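Local coordinates for protein putative phosphatase/phosphodiesterase MPN_349 (Mycoplasma pneumoniae M129, PDB 1T71) that binds two iron ions at a single metal centre and probably hydrolyses phosphoesters, perhaps 2',3'-cyclic nucleotides, as a member of the YmdB-like branch of the calcineurin-type metallophosphatases, at residues T178-H183 against G197-T202; A171-V176 against R192-G197; R119-L124 against D151-D156; F7-D12 against L37-A42. All coordinates share one frame; numbering follows the deposited sequence.

Contact 1 of 4, residues T178-H183 against G197-T202; sequences TIFGTH and GSAYIT. With FE (Fe (III) ion), chain C.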
loop_
_atom_site.group_PDB
_atom_site.type_symbol
_atom_site.label_atom_id
_atom_site.label_comp_id
_atom_site.label_asym_id
_atom_site.label_seq_id
_atom_site.Cartn_x
_atom_site.Cartn_y
_atom_site.Cartn_z
ATOM N N THR A 178 -1.566 12.721 -4.998
ATOM C CA THR A 178 -0.847 11.522 -5.422
ATOM C C THR A 178 -1.772 10.370 -5.782
ATOM O O THR A 178 -2.857 10.218 -5.221
ATOM C CB THR A 178 0.141 11.003 -4.338
ATOM O OG1 THR A 178 -0.589 10.374 -3.280
ATOM C CG2 THR A 178 0.955 12.143 -3.759
ATOM N N ILE A 179 -1.318 9.571 -6.738
ATOM C CA ILE A 179 -2.027 8.392 -7.201
ATOM C C ILE A 179 -0.989 7.275 -7.124
ATOM O O ILE A 179 -0.172 7.123 -8.036
ATOM C CB ILE A 179 -2.463 8.536 -8.672
ATOM C CG1 ILE A 179 -3.428 9.714 -8.839
ATOM C CG2 ILE A 179 -3.098 7.242 -9.152
ATOM C CD1 ILE A 179 -4.781 9.494 -8.211
ATOM N N PHE A 180 -0.996 6.514 -6.031
ATOM C CA PHE A 180 -0.039 5.418 -5.872
ATOM C C PHE A 180 -0.730 4.069 -6.000
ATOM O O PHE A 180 -1.662 3.769 -5.247
ATOM C CB PHE A 180 0.660 5.476 -4.507
ATOM C CG PHE A 180 1.544 6.681 -4.305
ATOM C CD1 PHE A 180 2.170 7.303 -5.384
ATOM C CD2 PHE A 180 1.800 7.157 -3.019
ATOM C CE1 PHE A 180 3.039 8.380 -5.185
ATOM C CE2 PHE A 180 2.669 8.233 -2.810
ATOM C CZ PHE A 180 3.288 8.843 -3.894
ATOM N N GLY A 181 -0.283 3.261 -6.955
ATOM C CA GLY A 181 -0.865 1.944 -7.128
ATOM C C GLY A 181 -0.196 0.920 -6.217
ATOM O O GLY A 181 0.992 1.032 -5.908
ATOM N N THR A 182 -0.966 -0.067 -5.771
ATOM C CA THR A 182 -0.467 -1.141 -4.909
ATOM C C THR A 182 -1.192 -2.429 -5.295
ATOM O O THR A 182 -2.108 -2.392 -6.121
ATOM C CB THR A 182 -0.740 -0.856 -3.402
ATOM O OG1 THR A 182 -2.127 -0.534 -3.207
ATOM C CG2 THR A 182 0.122 0.297 -2.907
ATOM N N HIS A 183 -0.756 -3.553 -4.718
ATOM C CA HIS A 183 -1.353 -4.882 -4.936
ATOM C C HIS A 183 -0.543 -5.896 -5.749
ATOM O O HIS A 183 -0.668 -7.093 -5.501
ATOM C CB HIS A 183 -2.768 -4.765 -5.541
ATOM C CG HIS A 183 -3.427 -6.083 -5.828
ATOM N ND1 HIS A 183 -3.883 -6.926 -4.835
ATOM C CD2 HIS A 183 -3.699 -6.706 -7.001
ATOM C CE1 HIS A 183 -4.406 -8.011 -5.382
ATOM N NE2 HIS A 183 -4.305 -7.903 -6.695
ATOM N N GLY A 197 1.447 18.149 -12.040
ATOM C CA GLY A 197 1.849 18.446 -10.680
ATOM C C GLY A 197 1.521 17.436 -9.602
ATOM O O GLY A 197 1.614 17.760 -8.419
ATOM N N SER A 198 1.129 16.229 -9.990
ATOM C CA SER A 198 0.834 15.191 -9.010
ATOM C C SER A 198 1.976 14.192 -9.001
ATOM O O SER A 198 2.927 14.307 -9.773
ATOM C CB SER A 198 -0.454 14.454 -9.367
ATOM O OG SER A 198 -1.562 15.326 -9.330
ATOM N N ALA A 199 1.886 13.215 -8.110
ATOM C CA ALA A 199 2.888 12.166 -8.050
ATOM C C ALA A 199 2.158 10.897 -8.482
ATOM O O ALA A 199 1.018 10.663 -8.073
ATOM C CB ALA A 199 3.422 12.020 -6.636
ATOM N N TYR A 200 2.795 10.094 -9.329
ATOM C CA TYR A 200 2.189 8.848 -9.799
ATOM C C TYR A 200 3.199 7.717 -9.905
ATOM O O TYR A 200 4.379 7.949 -10.163
ATOM C CB TYR A 200 1.564 9.022 -11.188
ATOM C CG TYR A 200 1.080 7.707 -11.785
ATOM C CD1 TYR A 200 -0.085 7.096 -11.323
ATOM C CD2 TYR A 200 1.814 7.050 -12.776
ATOM C CE1 TYR A 200 -0.509 5.871 -11.825
ATOM C CE2 TYR A 200 1.398 5.811 -13.289
ATOM C CZ TYR A 200 0.233 5.228 -12.804
ATOM O OH TYR A 200 -0.187 3.998 -13.275
ATOM N N ILE A 201 2.716 6.493 -9.708
ATOM C CA ILE A 201 3.526 5.291 -9.845
ATOM C C ILE A 201 2.544 4.129 -9.996
ATOM O O ILE A 201 1.590 4.001 -9.223
ATOM C CB ILE A 201 4.482 5.071 -8.633
ATOM C CG1 ILE A 201 5.440 3.919 -8.944
ATOM C CG2 ILE A 201 3.695 4.793 -7.369
ATOM C CD1 ILE A 201 6.488 3.665 -7.862
ATOM N N THR A 202 2.759 3.297 -11.011
ATOM C CA THR A 202 1.866 2.173 -11.266
ATOM C C THR A 202 1.770 1.243 -10.062
ATOM O O THR A 202 0.679 0.792 -9.719
ATOM C CB THR A 202 2.303 1.394 -12.524
ATOM O OG1 THR A 202 2.180 2.254 -13.663
ATOM C CG2 THR A 202 1.412 0.170 -12.740
HETATM FE FE FE C . -3.700 -7.093 -2.644
#

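Contact 2 of 4, residues A171-V176 against R192-G197; sequences AFDGYV and RITPKG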
loop_
_atom_site.group_PDB
_atom_site.type_symbol
_atom_site.label_atom_id
_atom_site.label_comp_id
_atom_site.label_asym_id
_atom_site.label_seq_id
_atom_site.Cartn_x
_atom_site.Cartn_y
_atom_site.Cartn_z
ATOM N N ALA A 171 -7.387 9.845 -15.615
ATOM C CA ALA A 171 -8.639 10.448 -15.198
ATOM C C ALA A 171 -8.509 11.495 -14.089
ATOM O O ALA A 171 -9.142 12.547 -14.158
ATOM C CB ALA A 171 -9.610 9.362 -14.754
ATOM N N PHE A 172 -7.697 11.216 -13.074
ATOM C CA PHE A 172 -7.568 12.140 -11.943
ATOM C C PHE A 172 -6.235 12.870 -11.773
ATOM O O PHE A 172 -6.015 13.504 -10.745
ATOM C CB PHE A 172 -7.870 11.391 -10.636
ATOM C CG PHE A 172 -9.207 10.710 -10.619
ATOM C CD1 PHE A 172 -9.320 9.360 -10.941
ATOM C CD2 PHE A 172 -10.358 11.423 -10.293
ATOM C CE1 PHE A 172 -10.562 8.726 -10.935
ATOM C CE2 PHE A 172 -11.607 10.802 -10.283
ATOM C CZ PHE A 172 -11.709 9.451 -10.604
ATOM N N ASP A 173 -5.365 12.807 -12.773
ATOM C CA ASP A 173 -4.051 13.427 -12.668
ATOM C C ASP A 173 -3.910 14.721 -11.864
ATOM O O ASP A 173 -3.194 14.749 -10.870
ATOM C CB ASP A 173 -3.434 13.637 -14.052
ATOM C CG ASP A 173 -1.984 14.112 -13.972
ATOM O OD1 ASP A 173 -1.332 14.256 -15.022
ATOM O OD2 ASP A 173 -1.490 14.339 -12.848
ATOM N N GLY A 174 -4.565 15.799 -12.255
ATOM C CA GLY A 174 -4.365 17.011 -11.473
ATOM C C GLY A 174 -5.350 17.277 -10.349
ATOM O O GLY A 174 -5.160 18.202 -9.567
ATOM N N TYR A 175 -6.393 16.461 -10.260
ATOM C CA TYR A 175 -7.429 16.632 -9.248
ATOM C C TYR A 175 -7.071 16.085 -7.876
ATOM O O TYR A 175 -7.842 16.230 -6.926
ATOM C CB TYR A 175 -8.721 15.987 -9.744
ATOM C CG TYR A 175 -9.299 16.697 -10.940
ATOM C CD1 TYR A 175 -10.325 17.624 -10.789
ATOM C CD2 TYR A 175 -8.792 16.475 -12.221
ATOM C CE1 TYR A 175 -10.839 18.318 -11.882
ATOM C CE2 TYR A 175 -9.295 17.164 -13.320
ATOM C CZ TYR A 175 -10.319 18.085 -13.141
ATOM O OH TYR A 175 -10.815 18.786 -14.214
ATOM N N VAL A 176 -5.906 15.457 -7.778
ATOM C CA VAL A 176 -5.437 14.883 -6.525
ATOM C C VAL A 176 -3.931 15.101 -6.391
ATOM O O VAL A 176 -3.259 15.430 -7.370
ATOM C CB VAL A 176 -5.791 13.369 -6.470
ATOM C CG1 VAL A 176 -4.823 12.616 -5.597
ATOM C CG2 VAL A 176 -7.208 13.197 -5.929
ATOM N N ARG A 192 7.126 9.416 -10.896
ATOM C CA ARG A 192 7.383 10.753 -11.418
ATOM C C ARG A 192 6.364 11.770 -10.939
ATOM O O ARG A 192 5.293 11.418 -10.426
ATOM C CB ARG A 192 7.368 10.766 -12.952
ATOM C CG ARG A 192 5.970 10.654 -13.563
ATOM C CD ARG A 192 5.985 10.931 -15.067
ATOM N NE ARG A 192 6.152 12.355 -15.357
ATOM C CZ ARG A 192 6.256 12.866 -16.582
ATOM N NH1 ARG A 192 6.215 12.076 -17.653
ATOM N NH2 ARG A 192 6.394 14.177 -16.740
ATOM N N ILE A 193 6.727 13.039 -11.105
ATOM C CA ILE A 193 5.845 14.149 -10.799
ATOM C C ILE A 193 5.191 14.237 -12.177
ATOM O O ILE A 193 5.898 14.234 -13.186
ATOM C CB ILE A 193 6.641 15.449 -10.517
ATOM C CG1 ILE A 193 7.423 15.306 -9.210
ATOM C CG2 ILE A 193 5.691 16.647 -10.469
ATOM C CD1 ILE A 193 8.217 16.545 -8.812
ATOM N N THR A 194 3.863 14.276 -12.235
ATOM C CA THR A 194 3.173 14.325 -13.525
ATOM C C THR A 194 3.199 15.725 -14.132
ATOM O O THR A 194 3.524 16.698 -13.451
ATOM C CB THR A 194 1.694 13.899 -13.392
ATOM O OG1 THR A 194 0.974 14.908 -12.675
ATOM C CG2 THR A 194 1.573 12.563 -12.632
ATOM N N PRO A 195 2.856 15.843 -15.427
ATOM C CA PRO A 195 2.839 17.141 -16.111
ATOM C C PRO A 195 1.820 18.081 -15.475
ATOM O O PRO A 195 1.820 19.283 -15.766
ATOM C CB PRO A 195 2.446 16.778 -17.544
ATOM C CG PRO A 195 2.985 15.391 -17.704
ATOM C CD PRO A 195 2.617 14.747 -16.384
ATOM N N LYS A 196 0.947 17.525 -14.629
ATOM C CA LYS A 196 -0.085 18.302 -13.937
ATOM C C LYS A 196 0.280 18.601 -12.483
ATOM O O LYS A 196 -0.501 19.208 -11.759
ATOM C CB LYS A 196 -1.429 17.574 -13.954
ATOM C CG LYS A 196 -2.402 18.015 -15.038
ATOM C CD LYS A 196 -2.233 17.238 -16.316
ATOM C CE LYS A 196 -3.405 17.500 -17.263
ATOM N NZ LYS A 196 -4.716 17.162 -16.643
ATOM N N GLY A 197 1.447 18.149 -12.040
ATOM C CA GLY A 197 1.849 18.446 -10.680
ATOM C C GLY A 197 1.521 17.436 -9.602
ATOM O O GLY A 197 1.614 17.760 -8.419
#

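Contact 3 of 4, residues R119-L124 against D151-D156; sequences RITNLL and DLHIVD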
loop_
_atom_site.group_PDB
_atom_site.type_symbol
_atom_site.label_atom_id
_atom_site.label_comp_id
_atom_site.label_asym_id
_atom_site.label_seq_id
_atom_site.Cartn_x
_atom_site.Cartn_y
_atom_site.Cartn_z
ATOM N N ARG A 119 -6.109 14.687 3.057
ATOM C CA ARG A 119 -7.034 13.576 2.906
ATOM C C ARG A 119 -6.321 12.319 2.405
ATOM O O ARG A 119 -5.455 12.392 1.532
ATOM C CB ARG A 119 -8.137 13.964 1.928
ATOM C CG ARG A 119 -9.400 13.155 2.066
ATOM C CD ARG A 119 -10.508 13.691 1.172
ATOM N NE ARG A 119 -11.787 13.095 1.531
ATOM C CZ ARG A 119 -12.644 13.620 2.399
ATOM N NH1 ARG A 119 -12.372 14.768 2.998
ATOM N NH2 ARG A 119 -13.770 12.980 2.679
ATOM N N ILE A 120 -6.661 11.172 2.986
ATOM C CA ILE A 120 -6.076 9.904 2.560
ATOM C C ILE A 120 -7.226 8.990 2.176
ATOM O O ILE A 120 -8.122 8.729 2.986
ATOM C CB ILE A 120 -5.253 9.218 3.678
ATOM C CG1 ILE A 120 -4.053 10.083 4.066
ATOM C CG2 ILE A 120 -4.762 7.851 3.188
ATOM C CD1 ILE A 120 -3.205 9.487 5.190
ATOM N N THR A 121 -7.202 8.518 0.933
ATOM C CA THR A 121 -8.246 7.650 0.405
ATOM C C THR A 121 -7.664 6.346 -0.143
ATOM O O THR A 121 -6.603 6.338 -0.773
ATOM C CB THR A 121 -9.027 8.370 -0.715
ATOM O OG1 THR A 121 -9.588 9.579 -0.191
ATOM C CG2 THR A 121 -10.153 7.491 -1.250
ATOM N N ASN A 122 -8.382 5.254 0.100
ATOM C CA ASN A 122 -7.990 3.912 -0.327
ATOM C C ASN A 122 -9.132 3.363 -1.181
ATOM O O ASN A 122 -10.297 3.466 -0.807
ATOM C CB ASN A 122 -7.751 3.041 0.924
ATOM C CG ASN A 122 -7.314 1.606 0.596
ATOM O OD1 ASN A 122 -6.594 1.353 -0.382
ATOM N ND2 ASN A 122 -7.727 0.665 1.445
ATOM N N LEU A 123 -8.802 2.798 -2.337
ATOM C CA LEU A 123 -9.818 2.250 -3.234
ATOM C C LEU A 123 -9.383 0.912 -3.821
ATOM O O LEU A 123 -8.189 0.619 -3.900
ATOM C CB LEU A 123 -10.089 3.224 -4.380
ATOM C CG LEU A 123 -10.708 4.582 -4.038
ATOM C CD1 LEU A 123 -10.260 5.623 -5.059
ATOM C CD2 LEU A 123 -12.227 4.459 -4.016
ATOM N N LEU A 124 -10.361 0.108 -4.231
ATOM C CA LEU A 124 -10.106 -1.197 -4.842
ATOM C C LEU A 124 -10.369 -1.133 -6.343
ATOM O O LEU A 124 -11.426 -0.676 -6.789
ATOM C CB LEU A 124 -11.002 -2.273 -4.211
ATOM C CG LEU A 124 -10.465 -3.020 -2.986
ATOM C CD1 LEU A 124 -11.605 -3.724 -2.265
ATOM C CD2 LEU A 124 -9.417 -4.030 -3.428
ATOM N N ASP A 151 -6.691 20.244 0.873
ATOM C CA ASP A 151 -5.620 20.892 0.135
ATOM C C ASP A 151 -4.802 19.797 -0.531
ATOM O O ASP A 151 -4.408 19.914 -1.693
ATOM C CB ASP A 151 -4.738 21.698 1.089
ATOM C CG ASP A 151 -5.527 22.719 1.887
ATOM O OD1 ASP A 151 -6.168 23.593 1.263
ATOM O OD2 ASP A 151 -5.504 22.648 3.135
ATOM N N LEU A 152 -4.548 18.732 0.225
ATOM C CA LEU A 152 -3.795 17.594 -0.282
ATOM C C LEU A 152 -4.685 16.354 -0.244
ATOM O O LEU A 152 -5.466 16.160 0.689
ATOM C CB LEU A 152 -2.535 17.365 0.555
ATOM C CG LEU A 152 -1.612 18.571 0.747
ATOM C CD1 LEU A 152 -0.276 18.098 1.302
ATOM C CD2 LEU A 152 -1.407 19.286 -0.579
ATOM N N HIS A 153 -4.568 15.521 -1.269
ATOM C CA HIS A 153 -5.367 14.308 -1.353
ATOM C C HIS A 153 -4.445 13.186 -1.802
ATOM O O HIS A 153 -3.965 13.193 -2.936
ATOM C CB HIS A 153 -6.497 14.497 -2.367
ATOM C CG HIS A 153 -7.640 13.547 -2.188
ATOM N ND1 HIS A 153 -7.524 12.358 -1.498
ATOM C CD2 HIS A 153 -8.916 13.598 -2.637
ATOM C CE1 HIS A 153 -8.680 11.720 -1.529
ATOM N NE2 HIS A 153 -9.542 12.450 -2.213
ATOM N N ILE A 154 -4.189 12.242 -0.900
ATOM C CA ILE A 154 -3.315 11.102 -1.171
ATOM C C ILE A 154 -4.163 9.865 -1.446
ATOM O O ILE A 154 -4.983 9.468 -0.618
ATOM C CB ILE A 154 -2.382 10.843 0.038
ATOM C CG1 ILE A 154 -1.440 12.041 0.219
ATOM C CG2 ILE A 154 -1.585 9.560 -0.164
ATOM C CD1 ILE A 154 -0.585 11.977 1.475
ATOM N N VAL A 155 -3.967 9.255 -2.610
ATOM C CA VAL A 155 -4.749 8.078 -2.979
ATOM C C VAL A 155 -3.951 6.793 -3.190
ATOM O O VAL A 155 -2.977 6.766 -3.945
ATOM C CB VAL A 155 -5.554 8.334 -4.274
ATOM C CG1 VAL A 155 -6.356 7.091 -4.644
ATOM C CG2 VAL A 155 -6.470 9.534 -4.094
ATOM N N ASP A 156 -4.376 5.732 -2.514
ATOM C CA ASP A 156 -3.752 4.421 -2.658
ATOM C C ASP A 156 -4.762 3.593 -3.454
ATOM O O ASP A 156 -5.793 3.179 -2.917
ATOM C CB ASP A 156 -3.498 3.775 -1.287
ATOM C CG ASP A 156 -3.019 2.325 -1.397
ATOM O OD1 ASP A 156 -2.612 1.725 -0.372
ATOM O OD2 ASP A 156 -3.058 1.774 -2.514
#

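Contact 4 of 4, residues F7-D12 against L37-A42; sequences FIFLGD and LVIVNA. With FE (Fe (III) ion), chain B.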
loop_
_atom_site.group_PDB
_atom_site.type_symbol
_atom_site.label_atom_id
_atom_site.label_comp_id
_atom_site.label_asym_id
_atom_site.label_seq_id
_atom_site.Cartn_x
_atom_site.Cartn_y
_atom_site.Cartn_z
ATOM N N PHE A 7 6.654 13.401 2.845
ATOM C CA PHE A 7 6.039 12.110 3.151
ATOM C C PHE A 7 6.864 10.917 2.708
ATOM O O PHE A 7 7.749 11.028 1.861
ATOM C CB PHE A 7 4.684 11.947 2.455
ATOM C CG PHE A 7 3.698 13.041 2.721
ATOM C CD1 PHE A 7 3.816 14.272 2.085
ATOM C CD2 PHE A 7 2.596 12.807 3.537
ATOM C CE1 PHE A 7 2.844 15.256 2.247
ATOM C CE2 PHE A 7 1.618 13.780 3.709
ATOM C CZ PHE A 7 1.740 15.012 3.061
ATOM N N ILE A 8 6.525 9.764 3.277
ATOM C CA ILE A 8 7.139 8.488 2.929
ATOM C C ILE A 8 5.983 7.497 2.860
ATOM O O ILE A 8 5.257 7.321 3.841
ATOM C CB ILE A 8 8.143 7.994 3.997
ATOM C CG1 ILE A 8 9.479 8.720 3.841
ATOM C CG2 ILE A 8 8.348 6.479 3.854
ATOM C CD1 ILE A 8 10.533 8.290 4.865
ATOM N N PHE A 9 5.794 6.874 1.699
ATOM C CA PHE A 9 4.725 5.895 1.521
ATOM C C PHE A 9 5.345 4.530 1.208
ATOM O O PHE A 9 6.081 4.388 0.232
ATOM C CB PHE A 9 3.791 6.323 0.381
ATOM C CG PHE A 9 2.608 5.414 0.197
ATOM C CD1 PHE A 9 2.764 4.149 -0.357
ATOM C CD2 PHE A 9 1.346 5.799 0.640
ATOM C CE1 PHE A 9 1.677 3.272 -0.464
ATOM C CE2 PHE A 9 0.258 4.934 0.540
ATOM C CZ PHE A 9 0.423 3.667 -0.011
ATOM N N LEU A 10 5.047 3.533 2.038
ATOM C CA LEU A 10 5.591 2.188 1.848
ATOM C C LEU A 10 4.519 1.223 1.345
ATOM O O LEU A 10 3.365 1.283 1.781
ATOM C CB LEU A 10 6.180 1.659 3.162
ATOM C CG LEU A 10 7.232 2.533 3.860
ATOM C CD1 LEU A 10 7.900 1.736 4.975
ATOM C CD2 LEU A 10 8.276 2.994 2.866
ATOM N N GLY A 11 4.914 0.335 0.436
ATOM C CA GLY A 11 3.986 -0.628 -0.137
ATOM C C GLY A 11 3.623 -1.789 0.774
ATOM O O GLY A 11 4.196 -1.953 1.851
ATOM N N ASP A 12 2.669 -2.598 0.320
ATOM C CA ASP A 12 2.154 -3.754 1.048
ATOM C C ASP A 12 3.109 -4.412 2.029
ATOM O O ASP A 12 4.103 -5.018 1.624
ATOM C CB ASP A 12 1.667 -4.826 0.061
ATOM C CG ASP A 12 0.562 -4.327 -0.849
ATOM O OD1 ASP A 12 0.710 -3.213 -1.411
ATOM O OD2 ASP A 12 -0.445 -5.051 -1.012
ATOM N N LEU A 37 5.722 12.629 7.831
ATOM C CA LEU A 37 4.705 11.600 7.986
ATOM C C LEU A 37 5.039 10.308 7.247
ATOM O O LEU A 37 5.667 10.329 6.187
ATOM C CB LEU A 37 3.372 12.145 7.477
ATOM C CG LEU A 37 2.807 13.348 8.233
ATOM C CD1 LEU A 37 1.711 14.007 7.416
ATOM C CD2 LEU A 37 2.286 12.895 9.589
ATOM N N VAL A 38 4.603 9.185 7.815
ATOM C CA VAL A 38 4.836 7.872 7.230
ATOM C C VAL A 38 3.498 7.155 7.045
ATOM O O VAL A 38 2.724 6.998 7.990
ATOM C CB VAL A 38 5.751 7.001 8.135
ATOM C CG1 VAL A 38 5.902 5.596 7.542
ATOM C CG2 VAL A 38 7.109 7.659 8.288
ATOM N N ILE A 39 3.230 6.733 5.814
ATOM C CA ILE A 39 1.995 6.038 5.479
ATOM C C ILE A 39 2.372 4.687 4.877
ATOM O O ILE A 39 3.339 4.591 4.112
ATOM C CB ILE A 39 1.186 6.835 4.432
ATOM C CG1 ILE A 39 1.066 8.297 4.871
ATOM C CG2 ILE A 39 -0.199 6.214 4.246
ATOM C CD1 ILE A 39 0.432 9.199 3.837
ATOM N N VAL A 40 1.634 3.640 5.227
ATOM C CA VAL A 40 1.930 2.328 4.670
ATOM C C VAL A 40 0.670 1.526 4.418
ATOM O O VAL A 40 -0.339 1.702 5.093
ATOM C CB VAL A 40 2.855 1.490 5.594
ATOM C CG1 VAL A 40 3.983 2.367 6.133
ATOM C CG2 VAL A 40 2.056 0.863 6.736
ATOM N N ASN A 41 0.725 0.668 3.407
ATOM C CA ASN A 41 -0.388 -0.217 3.101
ATOM C C ASN A 41 0.024 -1.464 3.883
ATOM O O ASN A 41 1.118 -1.990 3.675
ATOM C CB ASN A 41 -0.447 -0.516 1.601
ATOM C CG ASN A 41 -1.580 -1.454 1.243
ATOM O OD1 ASN A 41 -1.681 -2.551 1.788
ATOM N ND2 ASN A 41 -2.443 -1.025 0.323
ATOM N N ALA A 42 -0.834 -1.924 4.789
ATOM C CA ALA A 42 -0.520 -3.082 5.628
ATOM C C ALA A 42 -1.437 -4.277 5.413
ATOM O O ALA A 42 -1.576 -5.129 6.293
ATOM C CB ALA A 42 -0.561 -2.662 7.102
HETATM FE FE FE B . -0.903 -7.203 -1.156
#

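Contact 1 of 4, residues T178-H183 against G197-T202
Ile179 and Gly181 donate to Ala199 and Ile201 across two parallel strands, 178-182 and 199-201, in one of the two mixed sheets of the calcineurin-like metallophosphatase fold. Three hydrogen bonds form the ladder. Ile179 N gives its hydrogen to Ala199 O at 2.9 Å, and Gly181 N gives its own to Ile201 O at 3.0 Å, both nearly straight. The middle rung is weak, Ile201 N standing 3.4 Å from Ile179 O. That carbonyl also receives the CA-H of Tyr200, while Tyr200 CD1 lies 3.3 Å from Ile179 O. The other edge of strand 178-182 is satisfied by strand 152-158, where Thr178 and Phe180 find backbone partners.

On the face carrying Thr178, Phe180, Ala199 and Ile201, the phenylalanine ring spans two neighbours: Phe180 CD1 approaches Ile201 CG2 at 3.5 Å, and CE1 of the same ring reaches Ala199 CB. Ile201 offers this methyl because CG2 sits between its backbone N and carbonyl carbon. Phe9 and Phe248 meet the Phe180 ring edge-to-face. On the other face the CG2 branch of Ile179 packs on the CD1 side of the Tyr200 ring, beneath helix 162-172.

Several polar groups find partners beyond the pair. Thr182 OG1 bonds to Asp156 OD2 and Thr202 OG1 to Asp190, while the Thr202 carbonyl accepts from Lys165 NZ. Past the strand end His183 becomes a ligand of the iron that Glu43 and Asn71 also hold, its CG anti to the backbone N (chi1 178°) and ND1 2.2 Å from the metal.

Contact 2 of 4, residues A171-V176 against R192-G197
Asp173 reaches across from the C-terminal end region of helix 162-172 to Thr194 and Lys196, which belong to the turn between strands 192-193 and 199-201. Its CB is directed toward that turn, and CG stands anti to the backbone N (chi1 -172°), carrying the carboxylate over to the threonine. There CG lies 3.5 Å from Lys196 CB. OD2 accepts a hydrogen bond from Thr194 OG1 at 2.5 Å, through the syn lone pair on the side of the other oxygen. OD1 touches the lysine's aliphatic chain, 3.4 Å from Lys196 CD. The chain of Lys196 bends at chi2 and chi4, leaving NZ 4.7 Å from Asp173 OD1, so any attraction between these opposite charges is longer-range and no direct salt bridge forms. Alongside, Gly174 CA rests 3.9 Å from Lys196 CB.

While donating to the aspartate, Thr194 OG1 also accepts from Lys196 N at 3.3 Å and from the backbone N of Ser198. These three bonds would hold its rotation and tie the carboxylate to the turn backbone. Gly197 N closes the same turn on Thr194 O at 2.9 Å. Residues 194-197 thus form a type I beta turn with an ST turn at its start, anchored by an aspartate from near the end of helix 162-172.

Contact 3 of 4, residues R119-L124 against D151-D156
Arg119 lays its aliphatic chain beside His153, both side chains pointing the same way from paired positions on parallel strands. The arginine's CG is anti to the backbone N (chi1 -158°) and the chain then runs extended to NE, carrying CD over one face of the imidazole. This CH-pi contact places Arg119 CD 3.9 Å from the His153 ring centroid, offset toward the rim, with the guanidinium and ring planes 74° apart. On the sheet face shared by Arg119, Thr121 and His153, Thr121 OG1 bonds to Ser108 OG, and the Leu123 and Val155 side chains cross, CD1 to CG1 at 4.2 Å.

On the other face, Ile120 and Ile154 share one conformation, CG1 beside the backbone N in each, and pack loosely from Ile120 CG1 to Ile154 CB at 4.4 Å. Asp156 holds its CG anti to the backbone N (chi1 172°), sending its carboxylate to Thr68, Asn41 and Thr182.

Five backbone hydrogen bonds support these pairs; Ile154 N to Arg119 O is the shortest at 2.7 Å, and Leu123 N to Asp156 O ends the ladder at 3.1 Å. The strands belong to a beta-alpha-beta unit whose helix 137-145 covers Arg119, Thr121 and His153 through Leu144, while strand 6-10 of the other sheet packs on Ile154 and Asp156, and strand 108-112 flanks strand 117-124.

Contact 4 of 4, residues F7-D12 against L37-A42
Asp12 OD2, gripped by iron at 2.2 Å and by a hydrogen bond with His158 NE2, belongs to a carboxylate that stacks on the amide of Asn41. The two flat groups lie side by side with planes only 8° apart, and Asp12 CG is 3.9 Å from Asn41 OD1. With its CG anti to the backbone N (chi1 179°), Asn41 runs alongside the aspartate; its ND2 bonds to Asp156 OD1 and its OD1 accepts from Glu43 N, so both ends of the amide are held.

Behind this polar end, parallel strands 6-10 and 37-41 are joined by four backbone hydrogen bonds, among them Ile39 N to Ile8 O at 2.9 Å. Apolar pairs fill both faces. Phe7 CE2 meets Leu37 CD1 at 3.7 Å, the side chains pointing the same way, whereas the Phe9 ring crosses Ile39, with CD2 3.9 Å from Ile39 CB. On the opposite face Leu10 CB lies against Val40 CG1 at 3.8 Å.

The C-terminal ends of the two segments thus supply a metal ligand and a second-shell amide. Asp12 OD2 is shared between the iron and His158 NE2, while Asn41, bonded at both ends of its amide, probably steadies the backbone of the ligand Glu43.

Overall arrangement
From the N terminus, contact 4 closes the first loop, bringing strand 37-41 beside strand 6-10 after two helices. Contact 3 follows in series, closing the helix 137-145 crossover in the second sheet. Contacts 2 and 1 come last; they share Gly197 and cross, their segments alternating along the chain, and Ser198 probably bonds back to Val176. Contacts 1 and 3 extend one sheet through neighbouring strands 178-182 and 152-158. That sheet packs on the one holding contact 4, where Phe9 meets Phe180 and Phe7 meets Ile154. Contacts 1 and 4 both end at the iron centre, whereas contact 2 lies away from it.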